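Local coordinates for McyG protein (Microcystis aeruginosa PCC 7806, PDB 4R0M), which probably selects and activates phenylalanine or related starter acids as adenylates, for transfer to its peptidyl carrier domain, in the microcystin synthetase assembly line, at residues R17-V22 and A89-G94; Y44-S47 and Q53-L56; N118-L123 and E148-I153; Q255-L260 and V291-S296. All coordinates share one frame; numbering follows the deposited sequence.

Contact 1: R17-V22 and A89-G94; sequences RTLSEV and ACFLGG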
loop_
_atom_site.group_PDB
_atom_site.type_symbol
_atom_site.label_atom_id
_atom_site.label_comp_id
_atom_site.label_asym_id
_atom_site.label_seq_id
_atom_site.Cartn_x
_atom_site.Cartn_y
_atom_site.Cartn_z
ATOM N N ARG A 17 12.862 22.576 1.320
ATOM C CA ARG A 17 13.905 21.648 0.902
ATOM C C ARG A 17 13.483 20.865 -0.341
ATOM O O ARG A 17 12.292 20.686 -0.597
ATOM C CB ARG A 17 14.220 20.664 2.032
ATOM C CG ARG A 17 15.088 21.213 3.152
ATOM C CD ARG A 17 15.200 20.193 4.278
ATOM N NE ARG A 17 16.409 20.380 5.075
ATOM C CZ ARG A 17 17.580 19.797 4.824
ATOM N NH1 ARG A 17 17.720 18.978 3.790
ATOM N NH2 ARG A 17 18.620 20.034 5.613
ATOM N N THR A 18 14.468 20.419 -1.114
ATOM C CA THR A 18 14.244 19.446 -2.179
ATOM C C THR A 18 14.736 18.089 -1.692
ATOM O O THR A 18 15.376 17.998 -0.640
ATOM C CB THR A 18 14.993 19.810 -3.475
ATOM O OG1 THR A 18 16.402 19.843 -3.222
ATOM C CG2 THR A 18 14.528 21.157 -4.016
ATOM N N LEU A 19 14.448 17.041 -2.458
ATOM C CA LEU A 19 14.876 15.691 -2.096
ATOM C C LEU A 19 16.400 15.534 -2.106
ATOM O O LEU A 19 16.955 14.820 -1.271
ATOM C CB LEU A 19 14.206 14.644 -2.996
ATOM C CG LEU A 19 12.706 14.417 -2.769
ATOM C CD1 LEU A 19 12.095 13.638 -3.924
ATOM C CD2 LEU A 19 12.439 13.711 -1.448
ATOM N N SER A 20 17.065 16.211 -3.038
ATOM C CA SER A 20 18.527 16.176 -3.134
ATOM C C SER A 20 19.215 16.736 -1.884
ATOM O O SER A 20 20.183 16.153 -1.393
ATOM C CB SER A 20 19.011 16.899 -4.393
ATOM O OG SER A 20 18.261 18.073 -4.624
ATOM N N GLU A 21 18.698 17.849 -1.368
ATOM C CA GLU A 21 19.208 18.458 -0.135
ATOM C C GLU A 21 19.017 17.547 1.075
ATOM O O GLU A 21 19.885 17.475 1.950
ATOM C CB GLU A 21 18.541 19.815 0.116
ATOM C CG GLU A 21 18.960 20.896 -0.873
ATOM C CD GLU A 21 18.024 22.092 -0.890
ATOM O OE1 GLU A 21 17.097 22.154 -0.055
ATOM O OE2 GLU A 21 18.219 22.978 -1.752
ATOM N N VAL A 22 17.879 16.855 1.113
ATOM C CA VAL A 22 17.564 15.904 2.181
ATOM C C VAL A 22 18.562 14.741 2.211
ATOM O O VAL A 22 19.043 14.359 3.279
ATOM C CB VAL A 22 16.105 15.405 2.067
ATOM C CG1 VAL A 22 15.882 14.132 2.871
ATOM C CG2 VAL A 22 15.145 16.492 2.525
ATOM N N ALA A 89 18.700 8.338 -7.844
ATOM C CA ALA A 89 19.378 8.845 -9.036
ATOM C C ALA A 89 18.473 9.819 -9.790
ATOM O O ALA A 89 18.898 10.920 -10.148
ATOM C CB ALA A 89 19.800 7.702 -9.942
ATOM N N CYS A 90 17.228 9.397 -10.016
ATOM C CA CYS A 90 16.214 10.214 -10.671
ATOM C C CYS A 90 15.906 11.478 -9.872
ATOM O O CYS A 90 15.797 12.568 -10.445
ATOM C CB CYS A 90 14.932 9.400 -10.893
ATOM S SG CYS A 90 15.109 8.017 -12.050
ATOM N N PHE A 91 15.770 11.335 -8.555
ATOM C CA PHE A 91 15.511 12.485 -7.680
ATOM C C PHE A 91 16.591 13.564 -7.816
ATOM O O PHE A 91 16.276 14.747 -7.967
ATOM C CB PHE A 91 15.382 12.054 -6.214
ATOM C CG PHE A 91 14.107 11.315 -5.892
ATOM C CD1 PHE A 91 12.968 11.459 -6.681
ATOM C CD2 PHE A 91 14.036 10.498 -4.770
ATOM C CE1 PHE A 91 11.795 10.783 -6.367
ATOM C CE2 PHE A 91 12.865 9.822 -4.451
ATOM C CZ PHE A 91 11.744 9.963 -5.252
ATOM N N LEU A 92 17.856 13.143 -7.782
ATOM C CA LEU A 92 18.996 14.060 -7.853
ATOM C C LEU A 92 19.108 14.786 -9.193
ATOM O O LEU A 92 19.512 15.948 -9.238
ATOM C CB LEU A 92 20.307 13.323 -7.559
ATOM C CG LEU A 92 20.554 12.670 -6.196
ATOM C CD1 LEU A 92 21.865 11.902 -6.232
ATOM C CD2 LEU A 92 20.566 13.679 -5.058
ATOM N N GLY A 93 18.748 14.104 -10.279
ATOM C CA GLY A 93 18.871 14.677 -11.619
ATOM C C GLY A 93 17.661 15.438 -12.123
ATOM O O GLY A 93 17.676 15.961 -13.237
ATOM N N GLY A 94 16.612 15.503 -11.310
ATOM C CA GLY A 94 15.356 16.123 -11.725
ATOM C C GLY A 94 14.609 15.309 -12.768
ATOM O O GLY A 94 13.777 15.846 -13.501
#
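Leu-19 and Ser-20, in the first turn of helix 19-27, meet Phe-91 and Leu-92 in the last turns of helix 80-93. Just before them, Thr-18 holds the N-cap position. Its backbone N gives a weak bond to Glu-21 OE1. Leu-19 brings the tip of one branch over the Phe-91 ring. Leu-19 CD1 stands 3.5 Å from the centroid of the Phe-91 ring and 7° off the normal, a CH-pi contact. All six ring carbons of Phe-91 are within 3.9 Å of Leu-19 CD1, so the methyl sits near the middle of the face. The ring reaches that place with CG beside the backbone N of Phe-91 (chi1 -72°). This is buried helix-to-helix packing in the AMP-binding region, and Ile-235 of helix 227-240 touches both Leu-19 and Phe-91. At Ser-20 the apolar CB does the touching, with Ser-20 CB 3.6 Å from Leu-92 CD2. The hydroxyl plays another part: Ser-20 OG is hydrogen-bonded to Thr-18 OG1 at 2.9 Å. One residue on, Glu-21 O accepts from Thr-25 OG1 and, weakly, from Arg-17 NH1. Val-22 packs on helices 196-210 and 227-240.

Contact 2: Y44-S47 and Q53-L56; sequences YFQS and QDAL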
loop_
_atom_site.group_PDB
_atom_site.type_symbol
_atom_site.label_atom_id
_atom_site.label_comp_id
_atom_site.label_asym_id
_atom_site.label_seq_id
_atom_site.Cartn_x
_atom_site.Cartn_y
_atom_site.Cartn_z
ATOM N N TYR A 44 22.997 -6.621 3.620
ATOM C CA TYR A 44 23.907 -5.739 2.905
ATOM C C TYR A 44 23.642 -4.294 3.324
ATOM O O TYR A 44 22.542 -3.769 3.120
ATOM C CB TYR A 44 23.748 -5.929 1.390
ATOM C CG TYR A 44 24.505 -4.941 0.529
ATOM C CD1 TYR A 44 25.877 -4.729 0.704
ATOM C CD2 TYR A 44 23.852 -4.233 -0.481
ATOM C CE1 TYR A 44 26.569 -3.824 -0.089
ATOM C CE2 TYR A 44 24.536 -3.329 -1.282
ATOM C CZ TYR A 44 25.892 -3.128 -1.082
ATOM O OH TYR A 44 26.572 -2.233 -1.878
ATOM N N PHE A 45 24.646 -3.668 3.931
ATOM C CA PHE A 45 24.522 -2.289 4.397
ATOM C C PHE A 45 25.066 -1.303 3.371
ATOM O O PHE A 45 26.155 -1.487 2.830
ATOM C CB PHE A 45 25.211 -2.100 5.756
ATOM C CG PHE A 45 25.164 -0.685 6.277
ATOM C CD1 PHE A 45 23.972 -0.137 6.754
ATOM C CD2 PHE A 45 26.318 0.099 6.306
ATOM C CE1 PHE A 45 23.931 1.165 7.236
ATOM C CE2 PHE A 45 26.281 1.399 6.791
ATOM C CZ PHE A 45 25.087 1.934 7.255
ATOM N N GLN A 46 24.276 -0.267 3.104
ATOM C CA GLN A 46 24.669 0.827 2.231
ATOM C C GLN A 46 24.397 2.128 2.975
ATOM O O GLN A 46 23.241 2.519 3.151
ATOM C CB GLN A 46 23.882 0.775 0.916
ATOM C CG GLN A 46 24.328 1.785 -0.134
ATOM C CD GLN A 46 23.491 1.742 -1.405
ATOM O OE1 GLN A 46 22.264 1.613 -1.359
ATOM N NE2 GLN A 46 24.155 1.865 -2.551
ATOM N N SER A 47 25.465 2.785 3.426
ATOM C CA SER A 47 25.349 4.073 4.116
ATOM C C SER A 47 24.773 5.128 3.177
ATOM O O SER A 47 24.851 4.986 1.955
ATOM C CB SER A 47 26.708 4.528 4.661
ATOM O OG SER A 47 27.548 5.012 3.623
ATOM N N GLN A 53 26.536 8.302 -3.624
ATOM C CA GLN A 53 27.572 8.050 -4.628
ATOM C C GLN A 53 27.083 7.101 -5.720
ATOM O O GLN A 53 27.382 7.298 -6.898
ATOM C CB GLN A 53 28.856 7.503 -3.987
ATOM C CG GLN A 53 29.616 8.479 -3.091
ATOM C CD GLN A 53 30.076 9.746 -3.802
ATOM O OE1 GLN A 53 30.391 9.737 -4.992
ATOM N NE2 GLN A 53 30.123 10.847 -3.061
ATOM N N ASP A 54 26.329 6.078 -5.316
ATOM C CA ASP A 54 25.745 5.104 -6.241
ATOM C C ASP A 54 24.731 5.778 -7.169
ATOM O O ASP A 54 24.747 5.560 -8.384
ATOM C CB ASP A 54 25.088 3.966 -5.451
ATOM C CG ASP A 54 24.782 2.740 -6.303
ATOM O OD1 ASP A 54 25.237 2.656 -7.465
ATOM O OD2 ASP A 54 24.079 1.843 -5.790
ATOM N N ALA A 55 23.871 6.611 -6.586
ATOM C CA ALA A 55 22.876 7.374 -7.338
ATOM C C ALA A 55 23.496 8.269 -8.419
ATOM O O ALA A 55 22.973 8.346 -9.531
ATOM C CB ALA A 55 22.014 8.194 -6.390
ATOM N N LEU A 56 24.608 8.928 -8.090
ATOM C CA LEU A 56 25.322 9.792 -9.042
ATOM C C LEU A 56 25.837 9.024 -10.257
ATOM O O LEU A 56 25.796 9.533 -11.381
ATOM C CB LEU A 56 26.491 10.519 -8.362
ATOM C CG LEU A 56 26.216 11.675 -7.394
ATOM C CD1 LEU A 56 27.523 12.179 -6.798
ATOM C CD2 LEU A 56 25.472 12.813 -8.075
#
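Gln-46 and Asp-54 send their side chains across each other at about a right angle. The amide of Gln-46 and the carboxylate of Asp-54 are also turned, with their planes 59° apart. One hydrogen bond joins them, from Gln-46 NE2 to Asp-54 OD2 at 3.2 Å. The bond is bent, with an N-H...O angle of 140°. The carboxylate oxygen lies almost in the amide plane of Gln-46. Seen from Asp-54, the donor comes to the anti side of OD2 and somewhat out of the carboxylate plane. Gln-46 spans the gap because its chain is extended, with CG anti to the backbone N (chi1 -173°) and CD continuing straight on. Both polar ends have further partners. Gln-46 OE1 is hydrogen-bonded to Tyr-36 OH on the neighbouring strand, which would fix the rotation of the amide. Asp-54 OD2 also forms a salt bridge with Arg-159, which would favour the charged carboxylate. Pro-85 of helix 80-93 touches both Gln-46 and Asp-54. Ser-47 is the N-cap of helix 48-64. The contact ties the outermost strand 43-47 of the large mixed sheet to helix 48-64, which directly follows it in the AMP-binding fold.

Contact 3: N118-L123 and E148-I153; sequences NVWKIL and EGWQVI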
loop_
_atom_site.group_PDB
_atom_site.type_symbol
_atom_site.label_atom_id
_atom_site.label_comp_id
_atom_site.label_asym_id
_atom_site.label_seq_id
_atom_site.Cartn_x
_atom_site.Cartn_y
_atom_site.Cartn_z
ATOM N N ASN A 118 -0.117 0.463 -20.403
ATOM C CA ASN A 118 -0.984 1.643 -20.396
ATOM C C ASN A 118 -0.243 2.908 -19.980
ATOM O O ASN A 118 -0.333 3.934 -20.655
ATOM C CB ASN A 118 -2.213 1.429 -19.502
ATOM C CG ASN A 118 -3.270 0.546 -20.150
ATOM O OD1 ASN A 118 -3.314 0.393 -21.373
ATOM N ND2 ASN A 118 -4.135 -0.036 -19.326
ATOM N N VAL A 119 0.491 2.820 -18.873
ATOM C CA VAL A 119 1.292 3.931 -18.367
ATOM C C VAL A 119 2.341 4.335 -19.406
ATOM O O VAL A 119 2.539 5.524 -19.664
ATOM C CB VAL A 119 1.949 3.584 -17.008
ATOM C CG1 VAL A 119 2.969 4.637 -16.597
ATOM C CG2 VAL A 119 0.886 3.427 -15.930
ATOM N N TRP A 120 2.984 3.336 -20.010
ATOM C CA TRP A 120 3.975 3.551 -21.069
ATOM C C TRP A 120 3.419 4.358 -22.213
ATOM O O TRP A 120 4.100 5.238 -22.744
ATOM C CB TRP A 120 4.506 2.209 -21.562
ATOM C CG TRP A 120 5.578 2.283 -22.622
ATOM C CD1 TRP A 120 6.935 2.542 -22.448
ATOM C CD2 TRP A 120 5.418 2.056 -24.065
ATOM N NE1 TRP A 120 7.602 2.506 -23.648
ATOM C CE2 TRP A 120 6.753 2.219 -24.658
ATOM C CE3 TRP A 120 4.344 1.753 -24.895
ATOM C CZ2 TRP A 120 6.974 2.078 -26.020
ATOM C CZ3 TRP A 120 4.580 1.615 -26.268
ATOM C CH2 TRP A 120 5.863 1.774 -26.814
ATOM N N LYS A 121 2.175 4.069 -22.591
ATOM C CA LYS A 121 1.494 4.803 -23.660
ATOM C C LYS A 121 1.094 6.214 -23.219
ATOM O O LYS A 121 1.226 7.169 -23.988
ATOM C CB LYS A 121 0.276 4.020 -24.166
ATOM C CG LYS A 121 0.645 2.787 -24.978
ATOM C CD LYS A 121 -0.538 1.853 -25.198
ATOM C CE LYS A 121 -0.097 0.583 -25.912
ATOM N NZ LYS A 121 -1.245 -0.264 -26.346
ATOM N N ILE A 122 0.620 6.338 -21.981
ATOM C CA ILE A 122 0.242 7.635 -21.413
ATOM C C ILE A 122 1.428 8.613 -21.362
ATOM O O ILE A 122 1.256 9.814 -21.581
ATOM C CB ILE A 122 -0.405 7.468 -20.013
ATOM C CG1 ILE A 122 -1.787 6.819 -20.143
ATOM C CG2 ILE A 122 -0.536 8.806 -19.293
ATOM C CD1 ILE A 122 -2.304 6.185 -18.868
ATOM N N LEU A 123 2.625 8.083 -21.108
ATOM C CA LEU A 123 3.828 8.899 -20.917
ATOM C C LEU A 123 4.691 9.069 -22.173
ATOM O O LEU A 123 5.846 9.497 -22.082
ATOM C CB LEU A 123 4.682 8.327 -19.778
ATOM C CG LEU A 123 4.103 8.228 -18.365
ATOM C CD1 LEU A 123 5.133 7.616 -17.430
ATOM C CD2 LEU A 123 3.656 9.586 -17.850
ATOM N N GLU A 148 6.330 -0.121 -30.380
ATOM C CA GLU A 148 7.303 0.719 -31.075
ATOM C C GLU A 148 8.065 1.647 -30.123
ATOM O O GLU A 148 7.461 2.456 -29.414
ATOM C CB GLU A 148 6.594 1.527 -32.167
ATOM C CG GLU A 148 7.510 2.177 -33.192
ATOM C CD GLU A 148 6.750 2.977 -34.240
ATOM O OE1 GLU A 148 5.573 3.331 -33.998
ATOM O OE2 GLU A 148 7.331 3.254 -35.311
ATOM N N GLY A 149 9.391 1.517 -30.119
ATOM C CA GLY A 149 10.262 2.353 -29.290
ATOM C C GLY A 149 10.495 1.816 -27.889
ATOM O O GLY A 149 11.075 2.501 -27.044
ATOM N N TRP A 150 10.036 0.588 -27.651
ATOM C CA TRP A 150 10.188 -0.105 -26.373
ATOM C C TRP A 150 11.641 -0.274 -26.045
ATOM O O TRP A 150 12.372 -0.965 -26.762
ATOM C CB TRP A 150 9.510 -1.465 -26.471
ATOM C CG TRP A 150 9.303 -2.215 -25.175
ATOM C CD1 TRP A 150 10.086 -3.243 -24.655
ATOM C CD2 TRP A 150 8.200 -2.055 -24.214
ATOM N NE1 TRP A 150 9.567 -3.705 -23.474
ATOM C CE2 TRP A 150 8.438 -3.037 -23.150
ATOM C CE3 TRP A 150 7.087 -1.223 -24.126
ATOM C CZ2 TRP A 150 7.587 -3.162 -22.059
ATOM C CZ3 TRP A 150 6.235 -1.360 -23.021
ATOM C CH2 TRP A 150 6.480 -2.306 -22.014
ATOM N N GLN A 151 12.074 0.371 -24.965
ATOM C CA GLN A 151 13.469 0.315 -24.526
ATOM C C GLN A 151 13.575 -0.001 -23.043
ATOM O O GLN A 151 12.898 0.612 -22.214
ATOM C CB GLN A 151 14.194 1.627 -24.842
ATOM C CG GLN A 151 14.818 1.685 -26.229
ATOM C CD GLN A 151 16.075 0.833 -26.355
ATOM O OE1 GLN A 151 16.838 0.672 -25.397
ATOM N NE2 GLN A 151 16.301 0.290 -27.548
ATOM N N VAL A 152 14.429 -0.968 -22.722
ATOM C CA VAL A 152 14.660 -1.385 -21.343
ATOM C C VAL A 152 16.161 -1.407 -21.062
ATOM O O VAL A 152 16.949 -1.853 -21.899
ATOM C CB VAL A 152 14.064 -2.784 -21.047
ATOM C CG1 VAL A 152 13.942 -3.007 -19.545
ATOM C CG2 VAL A 152 12.702 -2.955 -21.711
ATOM N N ILE A 153 16.550 -0.918 -19.888
ATOM C CA ILE A 153 17.951 -0.951 -19.466
ATOM C C ILE A 153 18.080 -1.359 -17.993
ATOM O O ILE A 153 17.256 -0.981 -17.158
ATOM C CB ILE A 153 18.682 0.387 -19.766
ATOM C CG1 ILE A 153 20.196 0.232 -19.577
ATOM C CG2 ILE A 153 18.111 1.538 -18.937
ATOM C CD1 ILE A 153 21.025 1.295 -20.264
HETATM O O HOH W 1 10.699 2.508 -23.918
#
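Trp-120 and Trp-150 form an edge-to-face aromatic pair. The six-membered ring of Trp-150 turns its edge toward the five-membered ring of Trp-120, with centroids 4.6 Å apart and planes at 60°. The atoms that lead are CE3 and CZ3 of Trp-150. Trp-150 CE3 comes to 3.5 Å from Trp-120 CE2, and Trp-150 CZ3 lies 3.7 Å from Trp-120 CD2. With CG anti to its backbone N (chi1 -178°), Trp-120 reaches out from the helix toward segment 148-153.

Backbone atoms meet the rim of the Trp-120 ring. Glu-148 O is 3.1 Å from Trp-120 CH2, and Gly-149 C is 4.0 Å from Trp-120 CZ2. Both lie at the edge, near the ring plane.

Water supplies the polar link. One water accepts from Trp-120 NE1, 3.1 Å from the water oxygen, and from Gln-151 N, 2.7 Å from the same oxygen. It thus links the helix side chain to the backbone of segment 148-153. The other indole N-H, Trp-150 NE1, donates to Ile-138 O in helix 135-144.

Ile-128 of strand 128-130 touches both indoles. That strand, helix 135-144 and strand 152-154 make a beta-alpha-beta unit, two neighbouring parallel strands joined by a helix. The tryptophan pair packs helix 111-122 against the loop entering the last of these strands, at the margin of a four-stranded parallel sheet.

Contact 4: Q255-L260 and V291-S296; sequences QPLQWL and VSYNLS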
loop_
_atom_site.group_PDB
_atom_site.type_symbol
_atom_site.label_atom_id
_atom_site.label_comp_id
_atom_site.label_asym_id
_atom_site.label_seq_id
_atom_site.Cartn_x
_atom_site.Cartn_y
_atom_site.Cartn_z
ATOM N N GLN A 255 7.184 -16.950 5.601
ATOM C CA GLN A 255 7.348 -17.210 7.030
ATOM C C GLN A 255 7.061 -15.942 7.851
ATOM O O GLN A 255 7.983 -15.197 8.190
ATOM C CB GLN A 255 8.756 -17.745 7.309
ATOM C CG GLN A 255 8.850 -18.669 8.512
ATOM C CD GLN A 255 10.145 -19.467 8.538
ATOM O OE1 GLN A 255 11.241 -18.907 8.436
ATOM N NE2 GLN A 255 10.023 -20.783 8.682
ATOM N N PRO A 256 5.775 -15.694 8.173
ATOM C CA PRO A 256 5.320 -14.462 8.835
ATOM C C PRO A 256 6.097 -14.060 10.090
ATOM O O PRO A 256 6.245 -12.866 10.362
ATOM C CB PRO A 256 3.864 -14.776 9.184
ATOM C CG PRO A 256 3.438 -15.722 8.113
ATOM C CD PRO A 256 4.641 -16.583 7.852
ATOM N N LEU A 257 6.591 -15.046 10.834
ATOM C CA LEU A 257 7.301 -14.791 12.089
ATOM C C LEU A 257 8.677 -14.148 11.905
ATOM O O LEU A 257 9.236 -13.593 12.854
ATOM C CB LEU A 257 7.407 -16.072 12.930
ATOM C CG LEU A 257 6.114 -16.620 13.549
ATOM C CD1 LEU A 257 6.414 -17.802 14.456
ATOM C CD2 LEU A 257 5.351 -15.547 14.317
ATOM N N GLN A 258 9.210 -14.218 10.685
ATOM C CA GLN A 258 10.468 -13.550 10.346
ATOM C C GLN A 258 10.393 -12.036 10.530
ATOM O O GLN A 258 11.406 -11.387 10.789
ATOM C CB GLN A 258 10.904 -13.890 8.918
ATOM C CG GLN A 258 11.724 -15.165 8.814
ATOM C CD GLN A 258 12.995 -15.109 9.642
ATOM O OE1 GLN A 258 13.135 -15.825 10.633
ATOM N NE2 GLN A 258 13.923 -14.239 9.248
ATOM N N TRP A 259 9.187 -11.487 10.395
ATOM C CA TRP A 259 8.933 -10.075 10.662
ATOM C C TRP A 259 9.217 -9.746 12.101
ATOM O O TRP A 259 9.851 -8.732 12.394
ATOM C CB TRP A 259 7.493 -9.720 10.300
ATOM C CG TRP A 259 7.165 -8.245 10.380
ATOM C CD1 TRP A 259 8.046 -7.167 10.300
ATOM C CD2 TRP A 259 5.833 -7.635 10.516
ATOM N NE1 TRP A 259 7.375 -5.977 10.398
ATOM C CE2 TRP A 259 6.047 -6.182 10.526
ATOM C CE3 TRP A 259 4.539 -8.126 10.638
ATOM C CZ2 TRP A 259 4.996 -5.284 10.649
ATOM C CZ3 TRP A 259 3.487 -7.209 10.763
ATOM C CH2 TRP A 259 3.713 -5.823 10.770
ATOM N N LEU A 260 8.756 -10.611 13.004
ATOM C CA LEU A 260 8.993 -10.466 14.438
ATOM C C LEU A 260 10.463 -10.685 14.789
ATOM O O LEU A 260 11.009 -10.014 15.669
ATOM C CB LEU A 260 8.108 -11.442 15.222
ATOM C CG LEU A 260 6.727 -11.000 15.733
ATOM C CD1 LEU A 260 5.954 -10.134 14.746
ATOM C CD2 LEU A 260 5.909 -12.220 16.132
ATOM N N VAL A 291 7.862 -20.382 21.457
ATOM C CA VAL A 291 9.007 -19.476 21.340
ATOM C C VAL A 291 8.636 -18.104 21.903
ATOM O O VAL A 291 7.454 -17.767 22.016
ATOM C CB VAL A 291 9.525 -19.336 19.885
ATOM C CG1 VAL A 291 10.111 -20.650 19.390
ATOM C CG2 VAL A 291 8.432 -18.839 18.947
ATOM N N SER A 292 9.647 -17.321 22.266
ATOM C CA SER A 292 9.421 -15.963 22.748
ATOM C C SER A 292 10.322 -14.961 22.041
ATOM O O SER A 292 11.524 -15.185 21.888
ATOM C CB SER A 292 9.594 -15.873 24.269
ATOM O OG SER A 292 10.876 -16.323 24.664
ATOM N N TYR A 293 9.714 -13.865 21.601
ATOM C CA TYR A 293 10.420 -12.764 20.966
ATOM C C TYR A 293 10.418 -11.552 21.888
ATOM O O TYR A 293 9.521 -11.392 22.719
ATOM C CB TYR A 293 9.754 -12.392 19.638
ATOM C CG TYR A 293 9.856 -13.442 18.554
ATOM C CD1 TYR A 293 10.950 -13.474 17.687
ATOM C CD2 TYR A 293 8.851 -14.399 18.381
ATOM C CE1 TYR A 293 11.044 -14.430 16.687
ATOM C CE2 TYR A 293 8.937 -15.360 17.383
ATOM C CZ TYR A 293 10.034 -15.371 16.539
ATOM O OH TYR A 293 10.127 -16.322 15.549
ATOM N N ASN A 294 11.431 -10.705 21.736
ATOM C CA ASN A 294 11.477 -9.421 22.418
ATOM C C ASN A 294 11.177 -8.302 21.421
ATOM O O ASN A 294 11.986 -8.011 20.535
ATOM C CB ASN A 294 12.840 -9.216 23.095
ATOM C CG ASN A 294 12.985 -7.843 23.735
ATOM O OD1 ASN A 294 11.998 -7.192 24.083
ATOM N ND2 ASN A 294 14.226 -7.398 23.897
ATOM N N LEU A 295 10.010 -7.686 21.575
ATOM C CA LEU A 295 9.556 -6.644 20.655
ATOM C C LEU A 295 9.439 -5.276 21.331
ATOM O O LEU A 295 8.780 -4.373 20.809
ATOM C CB LEU A 295 8.220 -7.047 20.018
ATOM C CG LEU A 295 8.129 -8.394 19.290
ATOM C CD1 LEU A 295 6.710 -8.633 18.796
ATOM C CD2 LEU A 295 9.123 -8.486 18.141
ATOM N N SER A 296 10.093 -5.126 22.480
ATOM C CA SER A 296 10.023 -3.893 23.273
ATOM C C SER A 296 10.580 -2.648 22.570
ATOM O O SER A 296 10.243 -1.526 22.945
ATOM C CB SER A 296 10.692 -4.090 24.636
ATOM O OG SER A 296 12.001 -4.613 24.492
#
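Leu-260 and Tyr-293 mark the closest backbone approach, with CA atoms 7.1 Å apart, where a type I turn from Gln-255 to Gln-258 and helix 258-265 face the irregular segment 291-296. No hydrogen bond joins the two segments, and the contact is made by apolar packing. The Tyr-293 ring is laid against segment 255-260, its CG beside the backbone N (chi1 -67°). Leu-260 covers one face of it. Leu-260 CB stands 4.2 Å from the centroid of the Tyr-293 ring and 7° off the normal, a long CH-pi contact over the middle of the ring. The hydroxyl end of the same ring extends back along the turn, where Tyr-293 OH lies 3.8 Å from Leu-257 CB. Leu-257 and Tyr-293 cross at about a right angle.

The segments flank strand 270-273 and helix 275-282 in sequence, so the contact brings the loop before strand 300-303 back onto helix 258-265. Both strands belong to the large mixed sheet of the AMP-binding region. Leu-320 of helix 310-320 packs on both Leu-260 and Leu-295.

Leu-295 adds the second apolar patch. Its two methyls have different neighbours: Leu-295 CD1 is 3.9 Å from Leu-260 CG, and Leu-295 CD2 is 3.5 Å from Leu-260 O. Between the two inward residues, Asn-294 points away from the helix and forms an Asx turn. Asn-294 OD1 accepts from the backbone N of Ser-296 at 3.2 Å and from Ser-296 OG at 2.6 Å. The backbone N of Asn-294 is held by Gln-264 OE1, one more tie to helix 258-265.

How the contacts relate
Contact 1 is the buried one, while contacts 2, 3 and 4 are each partly buried. Contacts 1 and 2 are neighbours. Contact 2 is nested within the chain loop closed by contact 1, and helices 80-93 and 48-64 touch where Leu-92 CD1 meets Ala-55 CB at 3.7 Å. Contacts 3 and 4 stand apart, about 42 Å between centres and on opposite sides of the chain's centre. Chemistry differs with place. Contact 1 is apolar and joins two helices. Contact 2 is a single polar bond between a strand and the next helix. Contact 3 combines aromatic packing with a water bridge, and contact 4 sets a loop on a helix by leucine and tyrosine packing.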